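Local coordinates for protein tyrosine--tRNA ligase, mitochondrial (Coccidioides posadasii, PDB 5IJX) that probably attaches tyrosine to mitochondrial tRNA(Tyr) at the expense of ATP, this C-terminally truncated chain holding the class I catalytic domain and adjoining helical regions, at residues K23-E28 against G32-F37; A93-L98 against H154-E159; H137-R142 against W303-M308. All coordinates share one frame; numbering follows the deposited sequence.

Interaction 1 of 3, residues K23-E28 against G32-F37; sequences KLQAKE and GRKQSF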
loop_
_atom_site.group_PDB
_atom_site.type_symbol
_atom_site.label_atom_id
_atom_site.label_comp_id
_atom_site.label_asym_id
_atom_site.label_seq_id
_atom_site.Cartn_x
_atom_site.Cartn_y
_atom_site.Cartn_z
ATOM N N LYS A 23 29.953 -0.139 -28.014
ATOM C CA LYS A 23 30.152 -1.412 -28.700
ATOM C C LYS A 23 31.630 -1.666 -28.974
ATOM O O LYS A 23 32.118 -2.787 -28.783
ATOM C CB LYS A 23 29.347 -1.437 -29.998
ATOM N N LEU A 24 32.358 -0.642 -29.424
ATOM C CA LEU A 24 33.798 -0.785 -29.616
ATOM C C LEU A 24 34.487 -1.119 -28.298
ATOM O O LEU A 24 35.230 -2.104 -28.201
ATOM C CB LEU A 24 34.375 0.495 -30.219
ATOM C CG LEU A 24 33.762 0.949 -31.546
ATOM C CD1 LEU A 24 34.322 2.303 -31.946
ATOM C CD2 LEU A 24 34.007 -0.079 -32.639
ATOM N N GLN A 25 34.253 -0.300 -27.269
ATOM C CA GLN A 25 34.803 -0.591 -25.948
ATOM C C GLN A 25 34.466 -2.014 -25.519
ATOM O O GLN A 25 35.288 -2.700 -24.897
ATOM C CB GLN A 25 34.265 0.416 -24.930
ATOM C CG GLN A 25 34.916 0.339 -23.559
ATOM C CD GLN A 25 34.099 1.041 -22.490
ATOM O OE1 GLN A 25 34.573 1.976 -21.843
ATOM N NE2 GLN A 25 32.865 0.589 -22.296
ATOM N N ALA A 26 33.259 -2.475 -25.850
ATOM C CA ALA A 26 32.847 -3.820 -25.466
ATOM C C ALA A 26 33.663 -4.877 -26.199
ATOM O O ALA A 26 34.038 -5.896 -25.608
ATOM C CB ALA A 26 31.354 -4.005 -25.734
ATOM N N LYS A 27 33.945 -4.659 -27.486
ATOM C CA LYS A 27 34.851 -5.556 -28.198
ATOM C C LYS A 27 36.219 -5.576 -27.528
ATOM O O LYS A 27 36.804 -6.645 -27.316
ATOM C CB LYS A 27 34.971 -5.136 -29.664
ATOM C CG LYS A 27 33.768 -5.506 -30.525
ATOM C CD LYS A 27 33.828 -4.844 -31.897
ATOM C CE LYS A 27 34.698 -5.627 -32.867
ATOM N NZ LYS A 27 34.953 -4.883 -34.133
ATOM N N GLU A 28 36.740 -4.399 -27.176
ATOM C CA GLU A 28 38.012 -4.325 -26.464
ATOM C C GLU A 28 37.998 -5.217 -25.228
ATOM O O GLU A 28 38.835 -6.112 -25.076
ATOM C CB GLU A 28 38.314 -2.879 -26.067
ATOM C CG GLU A 28 38.537 -1.935 -27.231
ATOM C CD GLU A 28 39.648 -0.941 -26.958
ATOM O OE1 GLU A 28 39.897 -0.639 -25.770
ATOM O OE2 GLU A 28 40.281 -0.468 -27.926
ATOM N N GLY A 32 39.675 -9.025 -24.405
ATOM C CA GLY A 32 40.694 -9.103 -23.381
ATOM C C GLY A 32 41.557 -7.867 -23.246
ATOM O O GLY A 32 42.232 -7.713 -22.220
ATOM N N ARG A 33 41.549 -6.974 -24.239
ATOM C CA ARG A 33 42.515 -5.880 -24.248
ATOM C C ARG A 33 42.246 -4.863 -23.142
ATOM O O ARG A 33 43.183 -4.203 -22.680
ATOM C CB ARG A 33 42.522 -5.199 -25.620
ATOM C CG ARG A 33 43.054 -6.095 -26.740
ATOM C CD ARG A 33 43.372 -5.330 -28.021
ATOM N NE ARG A 33 42.179 -4.791 -28.672
ATOM C CZ ARG A 33 41.839 -3.503 -28.713
ATOM N NH1 ARG A 33 42.596 -2.574 -28.142
ATOM N NH2 ARG A 33 40.731 -3.140 -29.342
ATOM N N LYS A 34 40.997 -4.727 -22.697
ATOM C CA LYS A 34 40.641 -3.768 -21.660
ATOM C C LYS A 34 39.956 -4.474 -20.496
ATOM O O LYS A 34 39.320 -5.520 -20.666
ATOM C CB LYS A 34 39.721 -2.665 -22.210
ATOM C CG LYS A 34 39.362 -1.595 -21.188
ATOM C CD LYS A 34 38.646 -0.414 -21.824
ATOM C CE LYS A 34 38.257 0.618 -20.777
ATOM N NZ LYS A 34 38.323 2.010 -21.299
ATOM N N GLN A 35 40.091 -3.890 -19.307
ATOM C CA GLN A 35 39.501 -4.464 -18.106
ATOM C C GLN A 35 38.044 -4.041 -17.972
ATOM O O GLN A 35 37.699 -2.871 -18.168
ATOM C CB GLN A 35 40.276 -4.031 -16.861
ATOM C CG GLN A 35 39.803 -4.708 -15.581
ATOM C CD GLN A 35 40.538 -4.222 -14.346
ATOM O OE1 GLN A 35 40.872 -3.042 -14.232
ATOM N NE2 GLN A 35 40.798 -5.133 -13.412
ATOM N N SER A 36 37.191 -5.001 -17.626
ATOM C CA SER A 36 35.780 -4.713 -17.428
ATOM C C SER A 36 35.585 -3.808 -16.214
ATOM O O SER A 36 36.464 -3.664 -15.360
ATOM C CB SER A 36 34.986 -6.006 -17.245
ATOM O OG SER A 36 35.219 -6.570 -15.966
ATOM N N PHE A 37 34.402 -3.196 -16.143
ATOM C CA PHE A 37 34.114 -2.270 -15.053
ATOM C C PHE A 37 33.960 -3.006 -13.728
ATOM O O PHE A 37 34.475 -2.557 -12.696
ATOM C CB PHE A 37 32.855 -1.468 -15.377
ATOM C CG PHE A 37 32.528 -0.415 -14.358
ATOM C CD1 PHE A 37 33.326 0.709 -14.225
ATOM C CD2 PHE A 37 31.418 -0.545 -13.541
ATOM C CE1 PHE A 37 33.025 1.682 -13.290
ATOM C CE2 PHE A 37 31.112 0.425 -12.604
ATOM C CZ PHE A 37 31.916 1.538 -12.479
#
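E28 and R33 pair across the end of helix 7-31, where a Schellman motif turns the chain back beside the last helical turns. Their flat groups do not lie in one plane: carboxylate and guanidinium are turned 78° apart, and a single oxygen, OE2, accepts both guanidinium hydrogen bonds. E28 OE2 receives R33 NH2 at 3.1 Å in a salt bridge, and R33 NH1 makes a weak bond to the same OE2, also at 3.1 Å. NH2 comes from above the carboxylate plane, 47° out of it, so this is not the in-plane, two-oxygen pairing. R33 reaches this place because its chain bends at chi3 (-67°), which folds the guanidinium back so that E28 CB lies over one of its faces. The backbone makes the same junction, as E28 O accepts weak hydrogen bonds from G32 N (3.1 Å) and R33 N (3.0 Å), while G32 takes the positive phi of the turn. K34, whose CG stands anti to the backbone N, extends back across E28 toward Q25, its CB 4.1 Å from E28 OE1 and its NZ 3.8 Å from Q25 OE1, the latter a loose polar approach. Beyond this surface contact, S36 N-caps helix 37-43 through S39 N and also bonds D58 of helix 54-63, whereas F37 packs on I61 of that helix and on W92 and A93 of helix 84-95.

Interaction 2 of 3, residues A93-L98 against H154-E159; sequences AYVHGL and HGFEWE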
loop_
_atom_site.group_PDB
_atom_site.type_symbol
_atom_site.label_atom_id
_atom_site.label_comp_id
_atom_site.label_asym_id
_atom_site.label_seq_id
_atom_site.Cartn_x
_atom_site.Cartn_y
_atom_site.Cartn_z
ATOM N N ALA A 93 31.253 4.725 -11.654
ATOM C CA ALA A 93 30.277 4.516 -12.716
ATOM C C ALA A 93 30.106 5.781 -13.544
ATOM O O ALA A 93 30.236 5.762 -14.775
ATOM C CB ALA A 93 28.941 4.076 -12.115
ATOM N N TYR A 94 29.857 6.905 -12.874
ATOM C CA TYR A 94 29.618 8.147 -13.597
ATOM C C TYR A 94 30.775 8.475 -14.532
ATOM O O TYR A 94 30.570 8.742 -15.722
ATOM C CB TYR A 94 29.385 9.286 -12.610
ATOM C CG TYR A 94 29.353 10.650 -13.262
ATOM C CD1 TYR A 94 28.289 11.026 -14.069
ATOM C CD2 TYR A 94 30.383 11.560 -13.070
ATOM C CE1 TYR A 94 28.253 12.266 -14.667
ATOM C CE2 TYR A 94 30.355 12.803 -13.662
ATOM C CZ TYR A 94 29.288 13.151 -14.461
ATOM O OH TYR A 94 29.259 14.392 -15.051
ATOM N N VAL A 95 32.006 8.416 -14.025
ATOM C CA VAL A 95 33.150 8.908 -14.788
ATOM C C VAL A 95 33.515 7.874 -15.839
ATOM O O VAL A 95 34.434 8.086 -16.640
ATOM C CB VAL A 95 34.360 9.227 -13.884
ATOM C CG1 VAL A 95 34.008 10.326 -12.884
ATOM C CG2 VAL A 95 34.858 7.975 -13.173
ATOM N N HIS A 96 32.811 6.743 -15.845
ATOM C CA HIS A 96 33.016 5.739 -16.878
ATOM C C HIS A 96 31.910 5.755 -17.929
ATOM O O HIS A 96 31.821 4.824 -18.736
ATOM C CB HIS A 96 33.143 4.345 -16.253
ATOM C CG HIS A 96 34.520 4.039 -15.743
ATOM N ND1 HIS A 96 35.376 3.169 -16.384
ATOM C CD2 HIS A 96 35.192 4.494 -14.658
ATOM C CE1 HIS A 96 36.515 3.099 -15.718
ATOM N NE2 HIS A 96 36.429 3.895 -14.667
ATOM N N GLY A 97 31.082 6.798 -17.951
ATOM C CA GLY A 97 30.029 6.919 -18.935
ATOM C C GLY A 97 28.743 6.211 -18.584
ATOM O O GLY A 97 27.775 6.306 -19.351
ATOM N N LEU A 98 28.699 5.503 -17.462
ATOM C CA LEU A 98 27.480 4.860 -17.002
ATOM C C LEU A 98 26.659 5.842 -16.179
ATOM O O LEU A 98 27.198 6.772 -15.571
ATOM C CB LEU A 98 27.811 3.617 -16.175
ATOM C CG LEU A 98 28.414 2.468 -16.986
ATOM C CD1 LEU A 98 29.272 1.568 -16.116
ATOM C CD2 LEU A 98 27.311 1.664 -17.661
ATOM N N HIS A 154 42.191 13.172 -12.640
ATOM C CA HIS A 154 43.059 12.002 -12.558
ATOM C C HIS A 154 43.573 11.423 -13.890
ATOM O O HIS A 154 44.710 10.952 -13.937
ATOM C CB HIS A 154 42.327 10.912 -11.782
ATOM C CG HIS A 154 42.372 11.111 -10.300
ATOM N ND1 HIS A 154 43.191 10.371 -9.474
ATOM C CD2 HIS A 154 41.721 11.986 -9.498
ATOM C CE1 HIS A 154 43.030 10.770 -8.225
ATOM N NE2 HIS A 154 42.144 11.750 -8.212
ATOM N N GLY A 155 42.781 11.435 -14.964
ATOM C CA GLY A 155 41.439 11.979 -14.978
ATOM C C GLY A 155 40.642 11.504 -16.174
ATOM O O GLY A 155 41.189 10.953 -17.131
ATOM N N PHE A 156 39.336 11.731 -16.115
ATOM C CA PHE A 156 38.395 11.196 -17.085
ATOM C C PHE A 156 37.808 12.332 -17.910
ATOM O O PHE A 156 37.322 13.324 -17.355
ATOM C CB PHE A 156 37.294 10.410 -16.372
ATOM C CG PHE A 156 37.801 9.201 -15.637
ATOM C CD1 PHE A 156 37.540 7.925 -16.109
ATOM C CD2 PHE A 156 38.557 9.342 -14.484
ATOM C CE1 PHE A 156 38.012 6.811 -15.437
ATOM C CE2 PHE A 156 39.034 8.235 -13.808
ATOM C CZ PHE A 156 38.761 6.967 -14.285
ATOM N N GLU A 157 37.861 12.185 -19.231
ATOM C CA GLU A 157 37.387 13.223 -20.139
ATOM C C GLU A 157 35.864 13.273 -20.106
ATOM O O GLU A 157 35.194 12.328 -20.535
ATOM C CB GLU A 157 37.892 12.951 -21.553
ATOM N N TRP A 158 35.316 14.375 -19.598
ATOM C CA TRP A 158 33.871 14.559 -19.594
ATOM C C TRP A 158 33.323 14.440 -21.010
ATOM O O TRP A 158 33.851 15.044 -21.947
ATOM C CB TRP A 158 33.516 15.923 -19.001
ATOM C CG TRP A 158 32.043 16.154 -18.870
ATOM C CD1 TRP A 158 31.290 16.011 -17.742
ATOM C CD2 TRP A 158 31.141 16.566 -19.905
ATOM N NE1 TRP A 158 29.976 16.309 -18.009
ATOM C CE2 TRP A 158 29.858 16.653 -19.330
ATOM C CE3 TRP A 158 31.295 16.870 -21.261
ATOM C CZ2 TRP A 158 28.735 17.031 -20.062
ATOM C CZ3 TRP A 158 30.179 17.243 -21.987
ATOM C CH2 TRP A 158 28.916 17.321 -21.386
ATOM N N GLU A 159 32.255 13.663 -21.161
ATOM C CA GLU A 159 31.625 13.428 -22.450
ATOM C C GLU A 159 30.152 13.802 -22.384
ATOM O O GLU A 159 29.580 14.011 -21.310
ATOM C CB GLU A 159 31.772 11.963 -22.880
ATOM C CG GLU A 159 33.165 11.581 -23.330
ATOM C CD GLU A 159 33.329 10.082 -23.476
ATOM O OE1 GLU A 159 34.471 9.590 -23.353
ATOM O OE2 GLU A 159 32.313 9.394 -23.707
#
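F156 lies against V95 and H96 at the end of helix 84-95, the helix of a right-handed beta-alpha-beta crossover in the Rossmann-type core that joins the parallel strands 67-72 and 99-104. A Schellman motif closes this helix: G97, with positive phi, gives its N to Y94 O, and L98 N bonds A93 O. F156 comes from the loop ahead of strand 164-168, its CB directed at the helix end. F156 CB and CG each lie 3.7 Å from V95 O, with V95 CB next, and CD1 comes closest to that oxygen, at 3.2 Å. The ring then spreads flat beneath a methyl group: V95 CG2 stands 3.9 Å from the ring centroid and 6° off its normal, a CH-pi contact nearly over the centre. In V95, chi1 of -62° sets CG2 between the backbone N and the carbonyl carbon, from where it faces the ring. Farther out along the same edge, F156 CE1 meets H96 NE2 at 3.4 Å, and at the tip CZ meets the same nitrogen at 3.9 Å, the two ring planes inclined by 52°. H96 is also in contact with F37, and F156 with W162. Farther along the loop, W158 brings the edge of its indole to Y94, whose hydroxyl bonds weakly to E148; Y94 OH lies 3.6 Å from W158 NE1 without a hydrogen bond between them.

Interaction 3 of 3, residues H137-R142 against W303-M308; sequences HLQLKR and WLDKDM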
loop_
_atom_site.group_PDB
_atom_site.type_symbol
_atom_site.label_atom_id
_atom_site.label_comp_id
_atom_site.label_asym_id
_atom_site.label_seq_id
_atom_site.Cartn_x
_atom_site.Cartn_y
_atom_site.Cartn_z
ATOM N N HIS A 137 20.526 16.700 0.810
ATOM C CA HIS A 137 20.296 17.075 -0.580
ATOM C C HIS A 137 21.386 18.018 -1.067
ATOM O O HIS A 137 21.935 17.842 -2.162
ATOM C CB HIS A 137 18.919 17.720 -0.729
ATOM C CG HIS A 137 18.550 18.033 -2.146
ATOM N ND1 HIS A 137 19.156 19.037 -2.870
ATOM C CD2 HIS A 137 17.636 17.473 -2.973
ATOM C CE1 HIS A 137 18.632 19.082 -4.082
ATOM N NE2 HIS A 137 17.706 18.144 -4.170
ATOM N N LEU A 138 21.717 19.028 -0.262
ATOM C CA LEU A 138 22.833 19.901 -0.605
ATOM C C LEU A 138 24.123 19.100 -0.760
ATOM O O LEU A 138 24.841 19.237 -1.760
ATOM C CB LEU A 138 22.993 20.982 0.466
ATOM C CG LEU A 138 24.200 21.906 0.313
ATOM C CD1 LEU A 138 24.169 22.605 -1.036
ATOM C CD2 LEU A 138 24.238 22.916 1.446
ATOM N N GLN A 139 24.422 18.243 0.220
ATOM C CA GLN A 139 25.691 17.522 0.220
ATOM C C GLN A 139 25.840 16.645 -1.019
ATOM O O GLN A 139 26.943 16.514 -1.562
ATOM C CB GLN A 139 25.809 16.684 1.493
ATOM C CG GLN A 139 25.983 17.512 2.758
ATOM C CD GLN A 139 26.087 16.660 4.005
ATOM O OE1 GLN A 139 25.678 15.499 4.014
ATOM N NE2 GLN A 139 26.643 17.232 5.067
ATOM N N LEU A 140 24.749 16.027 -1.477
ATOM C CA LEU A 140 24.837 15.185 -2.667
ATOM C C LEU A 140 24.851 16.022 -3.941
ATOM O O LEU A 140 25.574 15.695 -4.892
ATOM C CB LEU A 140 23.681 14.184 -2.696
ATOM C CG LEU A 140 23.774 12.993 -1.739
ATOM C CD1 LEU A 140 22.550 12.108 -1.889
ATOM C CD2 LEU A 140 25.040 12.177 -1.973
ATOM N N LYS A 141 24.065 17.102 -3.979
ATOM C CA LYS A 141 24.124 18.012 -5.119
ATOM C C LYS A 141 25.554 18.473 -5.369
ATOM O O LYS A 141 26.018 18.489 -6.516
ATOM C CB LYS A 141 23.208 19.219 -4.895
ATOM C CG LYS A 141 23.057 20.107 -6.131
ATOM C CD LYS A 141 22.303 21.400 -5.841
ATOM C CE LYS A 141 20.850 21.145 -5.482
ATOM N NZ LYS A 141 20.073 22.411 -5.378
ATOM N N ARG A 142 26.274 18.845 -4.305
ATOM C CA ARG A 142 27.663 19.262 -4.463
ATOM C C ARG A 142 28.619 18.084 -4.594
ATOM O O ARG A 142 29.711 18.253 -5.145
ATOM C CB ARG A 142 28.094 20.153 -3.290
ATOM C CG ARG A 142 28.122 19.473 -1.928
ATOM C CD ARG A 142 28.642 20.415 -0.845
ATOM N NE ARG A 142 27.904 21.675 -0.792
ATOM C CZ ARG A 142 28.038 22.584 0.169
ATOM N NH1 ARG A 142 28.880 22.380 1.172
ATOM N NH2 ARG A 142 27.325 23.701 0.130
ATOM N N TRP A 303 31.395 13.007 10.146
ATOM C CA TRP A 303 30.434 13.651 9.266
ATOM C C TRP A 303 31.131 14.304 8.074
ATOM O O TRP A 303 32.354 14.455 8.032
ATOM C CB TRP A 303 29.630 14.698 10.036
ATOM C CG TRP A 303 29.052 14.169 11.304
ATOM C CD1 TRP A 303 29.550 14.331 12.562
ATOM C CD2 TRP A 303 27.868 13.378 11.438
ATOM N NE1 TRP A 303 28.746 13.693 13.474
ATOM C CE2 TRP A 303 27.705 13.100 12.810
ATOM C CE3 TRP A 303 26.926 12.880 10.534
ATOM C CZ2 TRP A 303 26.641 12.347 13.296
ATOM C CZ3 TRP A 303 25.870 12.133 11.019
ATOM C CH2 TRP A 303 25.736 11.873 12.388
ATOM N N LEU A 304 30.320 14.694 7.090
ATOM C CA LEU A 304 30.783 15.449 5.936
ATOM C C LEU A 304 30.325 16.900 5.968
ATOM O O LEU A 304 30.692 17.672 5.078
ATOM C CB LEU A 304 30.302 14.783 4.641
ATOM C CG LEU A 304 30.628 13.294 4.500
ATOM C CD1 LEU A 304 30.223 12.786 3.126
ATOM C CD2 LEU A 304 32.105 13.019 4.753
ATOM N N ASP A 305 29.526 17.282 6.962
ATOM C CA ASP A 305 29.149 18.674 7.164
ATOM C C ASP A 305 30.290 19.398 7.870
ATOM O O ASP A 305 30.721 18.981 8.951
ATOM C CB ASP A 305 27.863 18.751 7.985
ATOM C CG ASP A 305 27.218 20.123 7.947
ATOM O OD1 ASP A 305 27.950 21.135 7.970
ATOM O OD2 ASP A 305 25.972 20.187 7.895
ATOM N N LYS A 306 30.787 20.475 7.258
ATOM C CA LYS A 306 31.921 21.188 7.837
ATOM C C LYS A 306 31.603 21.704 9.235
ATOM O O LYS A 306 32.509 21.854 10.062
ATOM C CB LYS A 306 32.336 22.345 6.928
ATOM C CG LYS A 306 33.838 22.577 6.871
ATOM N N ASP A 307 30.328 21.974 9.520
ATOM C CA ASP A 307 29.924 22.478 10.827
ATOM C C ASP A 307 29.908 21.402 11.905
ATOM O O ASP A 307 29.813 21.741 13.089
ATOM C CB ASP A 307 28.537 23.122 10.735
ATOM C CG ASP A 307 28.541 24.402 9.920
ATOM O OD1 ASP A 307 29.593 25.075 9.868
ATOM O OD2 ASP A 307 27.490 24.737 9.334
HETATM N N MSE A 308 29.998 20.130 11.533
HETATM C CA MSE A 308 30.008 19.044 12.507
HETATM C C MSE A 308 31.376 18.389 12.565
HETATM O O MSE A 308 31.811 17.918 13.617
HETATM C CB MSE A 308 28.955 18.002 12.158
HETATM C CG MSE A 308 27.581 18.581 11.954
HETATM SE SE MSE A 308 26.290 17.198 11.550
HETATM C CE MSE A 308 24.935 18.321 10.734
#
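Q139 reaches from helix 126-154 to the loop at L304 and D305 with the nitrogen of its amide. Q139 NE2 lies 3.5 Å from D305 CB and 3.8 Å from L304 C. It is also 3.5 Å from D305 N, but both are donors and no hydrogen bond joins them. The two side chains cross at about a right angle, with amide and carboxylate planes 70° apart. With CG anti to the carbonyl carbon (chi1 -69°) and an extended chain beyond, Q139 spans the gap at full length. The two nitrogens share S78 OG, which is bonded to Q139 NE2 and, weakly, to D305 N. Q139 OE1 in turn bonds L79 N, and L304 shares backbone hydrogen bonds with L79. On the loop side D305 shapes its own chain: OD1 accepts from D307 N at 3.0 Å and 159°, an Asx turn, and D305 O accepts from M308 N at 2.9 Å. Through S78 and L79, just ahead of the HIGH signature, the contact ties helix 126-154 to the segment after the largely unmodelled KMSKS-type loop, the two ATP-handling signatures of class I aminoacyl-tRNA synthetases.

Overall arrangement
Interactions 1 and 2 adjoin, about 15 Å between centres: F37 of the first packs on A93, H96 and L98 of the second, so the N-terminal helix 7-31 and its following turn are joined to the end of helix 84-95. Interaction 3 lies across the chain's centre from interaction 1, about 36 Å and 23 Å from interactions 1 and 2, centre to centre. Along the sequence interaction 1 closes first, whereas interactions 2 and 3 interleave, one using the loop after helix 126-154, the other its middle. Together they run from the N-terminal extension through the Rossmann-type core to the neighbourhood of the class I signature sequences, the side chain of Q139 about 13 Å from the bound tyrosine.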